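3-phytase (Klebsiella pneumoniae, PDB 2WNH) probably removes phosphate from phytate (inositol hexakisphosphate), beginning at the 3-position, as a member of the histidine acid phosphatase family. Local coordinates at residues B[17-22]-B[320-325]; B[22-27]-B[313-318]. The protein carries 3 engineered substitutions. One frame throughout, in Å; residues are numbered along the deposited sequence.

Contact 1. Residues B[17-22]-B[320-325]; sequences EKVVEL and SLVLER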
ATOM      1  N   GLU B  17      -8.491 -12.977 -24.762  1.00 15.38           N
ATOM      2  CA  GLU B  17      -7.342 -13.868 -24.968  1.00 14.78           C
ATOM      3  C   GLU B  17      -6.012 -13.202 -25.270  1.00 14.82           C
ATOM      4  O   GLU B  17      -4.952 -13.748 -24.944  1.00 16.17           O
ATOM      5  CB  GLU B  17      -7.587 -14.826 -26.133  1.00 15.51           C
ATOM      6  CG  GLU B  17      -8.806 -15.707 -25.996  1.00 17.45           C
ATOM      7  CD  GLU B  17      -8.833 -16.722 -27.104  1.00 18.97           C
ATOM      8  OE1 GLU B  17      -8.193 -17.777 -26.979  1.00 22.31           O
ATOM      9  OE2 GLU B  17      -9.498 -16.457 -28.119  1.00 19.54           O
ATOM     10  N   LYS B  18      -6.044 -12.071 -25.973  1.00 15.20           N
ATOM     11  CA  LYS B  18      -4.810 -11.516 -26.531  1.00 15.21           C
ATOM     12  C   LYS B  18      -5.018 -10.055 -26.867  1.00 15.64           C
ATOM     13  O   LYS B  18      -6.066  -9.682 -27.385  1.00 15.81           O
ATOM     14  CB  LYS B  18      -4.403 -12.281 -27.807  1.00 15.70           C
ATOM     15  CG  LYS B  18      -3.127 -11.786 -28.532  1.00 19.73           C
ATOM     16  CD  LYS B  18      -1.925 -11.799 -27.631  1.00 16.29           C
ATOM     17  CE  LYS B  18      -0.638 -11.462 -28.381  1.00 18.43           C
ATOM     18  NZ  LYS B  18      -0.166 -12.596 -29.252  1.00 20.71           N
ATOM     19  N   VAL B  19      -4.016  -9.242 -26.538  1.00 14.79           N
ATOM     20  CA  VAL B  19      -3.977  -7.841 -26.930  1.00 14.29           C
ATOM     21  C   VAL B  19      -2.753  -7.597 -27.808  1.00 13.12           C
ATOM     22  O   VAL B  19      -1.635  -8.022 -27.487  1.00 13.91           O
ATOM     23  CB  VAL B  19      -3.879  -6.906 -25.679  1.00 14.48           C
ATOM     24  CG1 VAL B  19      -3.803  -5.434 -26.117  1.00 14.96           C
ATOM     25  CG2 VAL B  19      -5.073  -7.094 -24.713  1.00 14.03           C
ATOM     26  N   VAL B  20      -2.963  -6.895 -28.929  1.00 12.90           N
ATOM     27  CA  VAL B  20      -1.847  -6.371 -29.726  1.00 13.67           C
ATOM     28  C   VAL B  20      -2.043  -4.866 -29.791  1.00 14.16           C
ATOM     29  O   VAL B  20      -3.100  -4.396 -30.226  1.00 14.14           O
ATOM     30  CB  VAL B  20      -1.833  -6.958 -31.179  1.00 14.80           C
ATOM     31  CG1 VAL B  20      -0.809  -6.239 -32.071  1.00 14.41           C
ATOM     32  CG2 VAL B  20      -1.551  -8.458 -31.134  1.00 13.78           C
ATOM     33  N   GLU B  21      -1.040  -4.122 -29.337  1.00 14.74           N
ATOM     34  CA  GLU B  21      -1.150  -2.669 -29.256  1.00 14.06           C
ATOM     35  C   GLU B  21       0.017  -1.953 -29.942  1.00 13.95           C
ATOM     36  O   GLU B  21       1.198  -2.351 -29.784  1.00 14.81           O
ATOM     37  CB  GLU B  21      -1.203  -2.261 -27.780  1.00 14.18           C
ATOM     38  CG  GLU B  21      -1.357  -0.766 -27.537  1.00 12.85           C
ATOM     39  CD  GLU B  21      -1.716  -0.455 -26.095  1.00 14.76           C
ATOM     40  OE1 GLU B  21      -1.449  -1.291 -25.223  1.00 13.87           O
ATOM     41  OE2 GLU B  21      -2.321   0.611 -25.847  1.00 16.49           O
ATOM     42  N   LEU B  22      -0.342  -0.919 -30.715  1.00 12.66           N
ATOM     43  CA  LEU B  22       0.612  -0.042 -31.394  1.00 12.75           C
ATOM     44  C   LEU B  22       0.436   1.370 -30.841  1.00 13.28           C
ATOM     45  O   LEU B  22      -0.544   2.043 -31.164  1.00 12.95           O
ATOM     46  CB  LEU B  22       0.376  -0.059 -32.926  1.00 13.97           C
ATOM     47  CG  LEU B  22       1.298   0.880 -33.749  1.00 14.29           C
ATOM     48  CD1 LEU B  22       2.789   0.490 -33.617  1.00 13.18           C
ATOM     49  CD2 LEU B  22       0.882   0.936 -35.225  1.00 15.57           C
ATOM     50  N   SER B 320      -2.959   5.081 -28.837  1.00 14.37           N
ATOM     51  CA  SER B 320      -2.651   3.770 -29.418  1.00 14.10           C
ATOM     52  C   SER B 320      -3.807   3.158 -30.192  1.00 14.17           C
ATOM     53  O   SER B 320      -4.962   3.481 -29.946  1.00 14.17           O
ATOM     54  CB  SER B 320      -2.145   2.790 -28.362  1.00 15.26           C
ATOM     55  OG  SER B 320      -3.180   2.409 -27.485  1.00 15.07           O
ATOM     56  N   LEU B 321      -3.430   2.289 -31.135  1.00 13.78           N
ATOM     57  CA  LEU B 321      -4.327   1.448 -31.905  1.00 15.19           C
ATOM     58  C   LEU B 321      -4.252   0.060 -31.266  1.00 15.35           C
ATOM     59  O   LEU B 321      -3.160  -0.479 -31.042  1.00 15.82           O
ATOM     60  CB  LEU B 321      -3.817   1.402 -33.355  1.00 16.72           C
ATOM     61  CG  LEU B 321      -4.672   0.709 -34.398  1.00 23.45           C
ATOM     62  CD1 LEU B 321      -6.078   1.314 -34.459  1.00 22.14           C
ATOM     63  CD2 LEU B 321      -3.950   0.895 -35.744  1.00 24.54           C
ATOM     64  N   VAL B 322      -5.410  -0.518 -30.967  1.00 13.34           N
ATOM     65  CA  VAL B 322      -5.449  -1.805 -30.283  1.00 14.54           C
ATOM     66  C   VAL B 322      -6.262  -2.831 -31.056  1.00 14.88           C
ATOM     67  O   VAL B 322      -7.385  -2.535 -31.486  1.00 15.46           O
ATOM     68  CB  VAL B 322      -6.016  -1.686 -28.839  1.00 15.35           C
ATOM     69  CG1 VAL B 322      -6.046  -3.082 -28.169  1.00 15.99           C
ATOM     70  CG2 VAL B 322      -5.207  -0.688 -27.999  1.00 17.16           C
ATOM     71  N   LEU B 323      -5.724  -4.054 -31.145  1.00 13.47           N
ATOM     72  CA  LEU B 323      -6.506  -5.225 -31.571  1.00 14.85           C
ATOM     73  C   LEU B 323      -6.617  -6.183 -30.378  1.00 14.94           C
ATOM     74  O   LEU B 323      -5.604  -6.516 -29.760  1.00 15.52           O
ATOM     75  CB  LEU B 323      -5.786  -5.966 -32.691  1.00 15.58           C
ATOM     76  CG  LEU B 323      -5.284  -5.147 -33.879  1.00 19.20           C
ATOM     77  CD1 LEU B 323      -4.484  -6.061 -34.836  1.00 22.12           C
ATOM     78  CD2 LEU B 323      -6.430  -4.460 -34.587  1.00 23.91           C
ATOM     79  N   GLU B 324      -7.833  -6.627 -30.091  1.00 14.40           N
ATOM     80  CA  GLU B 324      -8.080  -7.615 -29.034  1.00 15.26           C
ATOM     81  C   GLU B 324      -8.789  -8.852 -29.585  1.00 15.68           C
ATOM     82  O   GLU B 324      -9.828  -8.727 -30.222  1.00 15.43           O
ATOM     83  CB  GLU B 324      -8.974  -7.007 -27.936  1.00 16.38           C
ATOM     84  CG  GLU B 324      -8.268  -5.963 -27.040  1.00 15.59           C
ATOM     85  CD  GLU B 324      -9.232  -5.207 -26.109  1.00 18.13           C
ATOM     86  OE1 GLU B 324     -10.479  -5.389 -26.197  1.00 16.07           O
ATOM     87  OE2 GLU B 324      -8.750  -4.396 -25.284  1.00 15.97           O
ATOM     88  N   ARG B 325      -8.255 -10.034 -29.285  1.00 16.37           N
ATOM     89  CA  ARG B 325      -8.973 -11.287 -29.574  1.00 16.20           C
ATOM     90  C   ARG B 325      -9.758 -11.724 -28.351  1.00 16.60           C
ATOM     91  O   ARG B 325      -9.187 -11.907 -27.278  1.00 16.55           O
ATOM     92  CB  ARG B 325      -8.009 -12.412 -29.981  1.00 16.60           C
ATOM     93  CG  ARG B 325      -8.764 -13.633 -30.535  1.00 20.42           C
ATOM     94  CD  ARG B 325      -7.813 -14.708 -30.981  1.00 18.30           C
ATOM     95  NE  ARG B 325      -7.296 -15.525 -29.887  1.00 19.59           N
ATOM     96  CZ  ARG B 325      -6.013 -15.602 -29.540  1.00 21.17           C
ATOM     97  NH1 ARG B 325      -5.090 -14.869 -30.167  1.00 23.76           N
ATOM     98  NH2 ARG B 325      -5.650 -16.405 -28.545  1.00 21.53           N
TER
HETATM   99  O   HOH W   1      -2.002 -14.722 -30.173  1.00 28.12           O
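A bend about the CG–CD bond of R325 (chi3 80°) turns its guanidinium back over the neighbouring strand, where E17, extended beyond CG, brings up its carboxylate. R325 NE meets E17 OE2 at 3.0 Å in a salt bridge, but the two groups do not lie flat together: their planes are 87° apart and OE2 is approached from above the carboxylate plane. The second bond, R325 NH2 to E17 OE1, is weak at 3.3 Å. Both groups have further partners, E17 OE2 in R334 and R325 NH1 in V274 O. K18 CB covers one face of the guanidinium, 3.6 Å from R325 NH1; a water accepts from K18 NZ and R325 NH1, and K18 NZ also hydrogen-bonds to G273 O. The backbones form an antiparallel pair in the mixed sheet of the histidine phosphatase fold, their axes at 163°, with V20 and L323 a doubly hydrogen-bonded pair. A classic beta bulge interrupts the regular pairing, since E17 and K18 both face R325; E17 N binds R325 O at 2.8 Å. V19 CG1 packs on V322 CG1 at 3.8 Å. Farther along, S320 OG donates to the anti lone pair of E21 OE2 (2.6 Å), also salt-bridged to K67.

Contact 2. Residues B[22-27]-B[313-318]; sequences LSRHGI and GNIPPG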
ATOM      1  N   LEU B  22      -0.342  -0.919 -30.715  1.00 12.66           N
ATOM      2  CA  LEU B  22       0.612  -0.042 -31.394  1.00 12.75           C
ATOM      3  C   LEU B  22       0.436   1.370 -30.841  1.00 13.28           C
ATOM      4  O   LEU B  22      -0.544   2.043 -31.164  1.00 12.95           O
ATOM      5  CB  LEU B  22       0.376  -0.059 -32.926  1.00 13.97           C
ATOM      6  CG  LEU B  22       1.298   0.880 -33.749  1.00 14.29           C
ATOM      7  CD1 LEU B  22       2.789   0.490 -33.617  1.00 13.18           C
ATOM      8  CD2 LEU B  22       0.882   0.936 -35.225  1.00 15.57           C
ATOM      9  N   SER B  23       1.414   1.819 -30.054  1.00 13.07           N
ATOM     10  CA  SER B  23       1.371   3.089 -29.357  1.00 13.76           C
ATOM     11  C   SER B  23       2.265   4.107 -30.046  1.00 14.68           C
ATOM     12  O   SER B  23       3.341   3.748 -30.528  1.00 15.76           O
ATOM     13  CB  SER B  23       1.902   2.904 -27.934  1.00 13.42           C
ATOM     14  OG  SER B  23       1.872   4.130 -27.198  1.00 16.01           O
ATOM     15  N   ARG B  24       1.841   5.374 -30.037  1.00 14.31           N
ATOM     16  CA  ARG B  24       2.722   6.473 -30.400  1.00 14.82           C
ATOM     17  C   ARG B  24       3.583   6.753 -29.184  1.00 15.27           C
ATOM     18  O   ARG B  24       3.160   6.517 -28.037  1.00 14.94           O
ATOM     19  CB  ARG B  24       1.908   7.743 -30.751  1.00 14.41           C
ATOM     20  CG  ARG B  24       2.781   8.856 -31.336  1.00 16.83           C
ATOM     21  CD  ARG B  24       2.033  10.182 -31.510  1.00 17.09           C
ATOM     22  NE  ARG B  24       3.008  11.245 -31.855  1.00 20.56           N
ATOM     23  CZ  ARG B  24       2.731  12.548 -31.934  1.00 20.87           C
ATOM     24  NH1 ARG B  24       1.497  12.987 -31.729  1.00 20.11           N
ATOM     25  NH2 ARG B  24       3.708  13.422 -32.203  1.00 18.26           N
ATOM     26  N   HIS B  25       4.778   7.278 -29.417  1.00 15.68           N
ATOM     27  CA  HIS B  25       5.559   7.809 -28.297  1.00 15.02           C
ATOM     28  C   HIS B  25       4.792   8.949 -27.593  1.00 14.83           C
ATOM     29  O   HIS B  25       3.820   9.499 -28.132  1.00 14.84           O
ATOM     30  CB  HIS B  25       6.932   8.256 -28.793  1.00 15.92           C
ATOM     31  CG  HIS B  25       6.865   9.309 -29.847  1.00 16.78           C
ATOM     32  ND1 HIS B  25       6.508  10.614 -29.579  1.00 19.40           N
ATOM     33  CD2 HIS B  25       7.106   9.245 -31.180  1.00 20.37           C
ATOM     34  CE1 HIS B  25       6.533  11.312 -30.705  1.00 23.80           C
ATOM     35  NE2 HIS B  25       6.891  10.504 -31.689  1.00 20.36           N
ATOM     36  N   GLY B  26       5.194   9.249 -26.363  1.00 14.76           N
ATOM     37  CA  GLY B  26       4.607  10.355 -25.612  1.00 14.43           C
ATOM     38  C   GLY B  26       5.120  11.712 -26.076  1.00 15.46           C
ATOM     39  O   GLY B  26       5.813  11.823 -27.097  1.00 15.21           O
ATOM     40  N   ILE B  27       4.761  12.744 -25.317  1.00 15.46           N
ATOM     41  CA  ILE B  27       5.109  14.128 -25.660  1.00 14.38           C
ATOM     42  C   ILE B  27       6.617  14.349 -25.840  1.00 15.64           C
ATOM     43  O   ILE B  27       7.428  13.904 -25.033  1.00 15.10           O
ATOM     44  CB  ILE B  27       4.540  15.104 -24.600  1.00 13.94           C
ATOM     45  CG1 ILE B  27       3.014  14.928 -24.489  1.00 13.72           C
ATOM     46  CG2 ILE B  27       4.963  16.569 -24.890  1.00 14.47           C
ATOM     47  CD1 ILE B  27       2.458  15.430 -23.174  1.00 14.69           C
ATOM     48  N   GLY B 313      -8.839  11.778 -37.651  1.00 17.51           N
ATOM     49  CA  GLY B 313      -7.631  10.983 -37.750  1.00 17.29           C
ATOM     50  C   GLY B 313      -6.450  11.376 -36.895  1.00 16.41           C
ATOM     51  O   GLY B 313      -5.389  10.733 -36.995  1.00 16.86           O
ATOM     52  N   ASN B 314      -6.608  12.416 -36.070  1.00 15.69           N
ATOM     53  CA  ASN B 314      -5.513  12.928 -35.238  1.00 16.54           C
ATOM     54  C   ASN B 314      -4.961  11.809 -34.344  1.00 15.07           C
ATOM     55  O   ASN B 314      -5.735  11.003 -33.814  1.00 16.94           O
ATOM     56  CB  ASN B 314      -5.970  14.108 -34.372  1.00 17.28           C
ATOM     57  CG  ASN B 314      -4.835  14.738 -33.617  1.00 20.28           C
ATOM     58  OD1 ASN B 314      -4.455  14.279 -32.536  1.00 21.05           O
ATOM     59  ND2 ASN B 314      -4.280  15.804 -34.173  1.00 18.97           N
ATOM     60  N   ILE B 315      -3.636  11.754 -34.226  1.00 16.07           N
ATOM     61  CA  ILE B 315      -2.944  10.764 -33.394  1.00 16.22           C
ATOM     62  C   ILE B 315      -2.155  11.482 -32.262  1.00 15.48           C
ATOM     63  O   ILE B 315      -1.011  11.917 -32.462  1.00 16.16           O
ATOM     64  CB  ILE B 315      -1.985   9.879 -34.281  1.00 15.21           C
ATOM     65  CG1 ILE B 315      -2.744   9.209 -35.438  1.00 15.44           C
ATOM     66  CG2 ILE B 315      -1.215   8.835 -33.432  1.00 16.61           C
ATOM     67  CD1 ILE B 315      -1.836   8.963 -36.689  1.00 14.38           C
ATOM     68  N   PRO B 316      -2.778  11.652 -31.077  1.00 16.46           N
ATOM     69  CA  PRO B 316      -2.131  12.324 -29.948  1.00 16.30           C
ATOM     70  C   PRO B 316      -0.948  11.582 -29.347  1.00 16.21           C
ATOM     71  O   PRO B 316      -0.806  10.362 -29.514  1.00 16.76           O
ATOM     72  CB  PRO B 316      -3.269  12.426 -28.913  1.00 16.46           C
ATOM     73  CG  PRO B 316      -4.535  12.391 -29.739  1.00 15.78           C
ATOM     74  CD  PRO B 316      -4.184  11.333 -30.771  1.00 15.83           C
ATOM     75  N   PRO B 317      -0.070  12.304 -28.643  1.00 16.94           N
ATOM     76  CA  PRO B 317       1.036  11.603 -27.963  1.00 16.30           C
ATOM     77  C   PRO B 317       0.516  10.556 -26.974  1.00 16.70           C
ATOM     78  O   PRO B 317      -0.483  10.805 -26.258  1.00 16.49           O
ATOM     79  CB  PRO B 317       1.756  12.737 -27.211  1.00 17.62           C
ATOM     80  CG  PRO B 317       0.715  13.848 -27.128  1.00 17.80           C
ATOM     81  CD  PRO B 317      -0.028  13.758 -28.428  1.00 16.94           C
ATOM     82  N   GLY B 318       1.179   9.405 -26.950  1.00 15.82           N
ATOM     83  CA  GLY B 318       0.803   8.282 -26.105  1.00 15.33           C
ATOM     84  C   GLY B 318      -0.536   7.637 -26.460  1.00 14.94           C
ATOM     85  O   GLY B 318      -1.042   6.820 -25.698  1.00 14.82           O
TER
HETATM   86  O   HOH W   2      -0.010   4.275 -25.178  1.00 16.19           O
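R24, P317 and G318 bury the most surface here, where the RHGxRxP signature of histidine acid phosphatases, begun by R24 to I27, meets the loop leading into strand 320-328. The R24 side chain, extended from CG to NE, runs across the loop, its CD 3.5 Å from P316 O. It ends with NH1 donating to I315 O at 2.8 Å. That donor lies in the carbonyl plane of I315, yet the bond is bent (131° at the hydrogen), the oxygen lying 27° out of the guanidinium plane. NH2 of the same group forms a salt bridge with E212 of helix 204-219, so separate nitrogens bind loop and helix. G318, at a positive phi, turns its N to H25 O at 2.9 Å, approaching from 49° above the carbonyl plane, while its CA makes a CH···O contact with R24 O. A water donates to both S23 OG and G318 O. The H25 ring is held from its own segment, ND1 to G26 O at 2.8 Å, a bond within the ring plane that should limit its rotation. P317 packs by its ring: CB lies 3.6 Å from I27 N, and CG touches I27 CG1 at 3.7 Å.

Overall arrangement
Both contacts are buried and adjoin along strand 14-24, which supplies a segment to each; L22 is common to both, and contact 2 is nested within the chain loop closed by contact 1. Their centres lie 15 Å apart, contact 1 about 14 Å from the centre of the chain and contact 2 only about 4 Å from it. The larger contact 1 (630 Å² against 320 Å²) rests on regular strand-to-strand bonds, with charged side chains spread along it, from E17 and R325 at one end to E21 near the other. In contact 2 the end of the strand and the turn after it meet a loop, their touching parts running 83° apart; single bonds to carbonyl oxygens and a proline ring replace the repeated pairs.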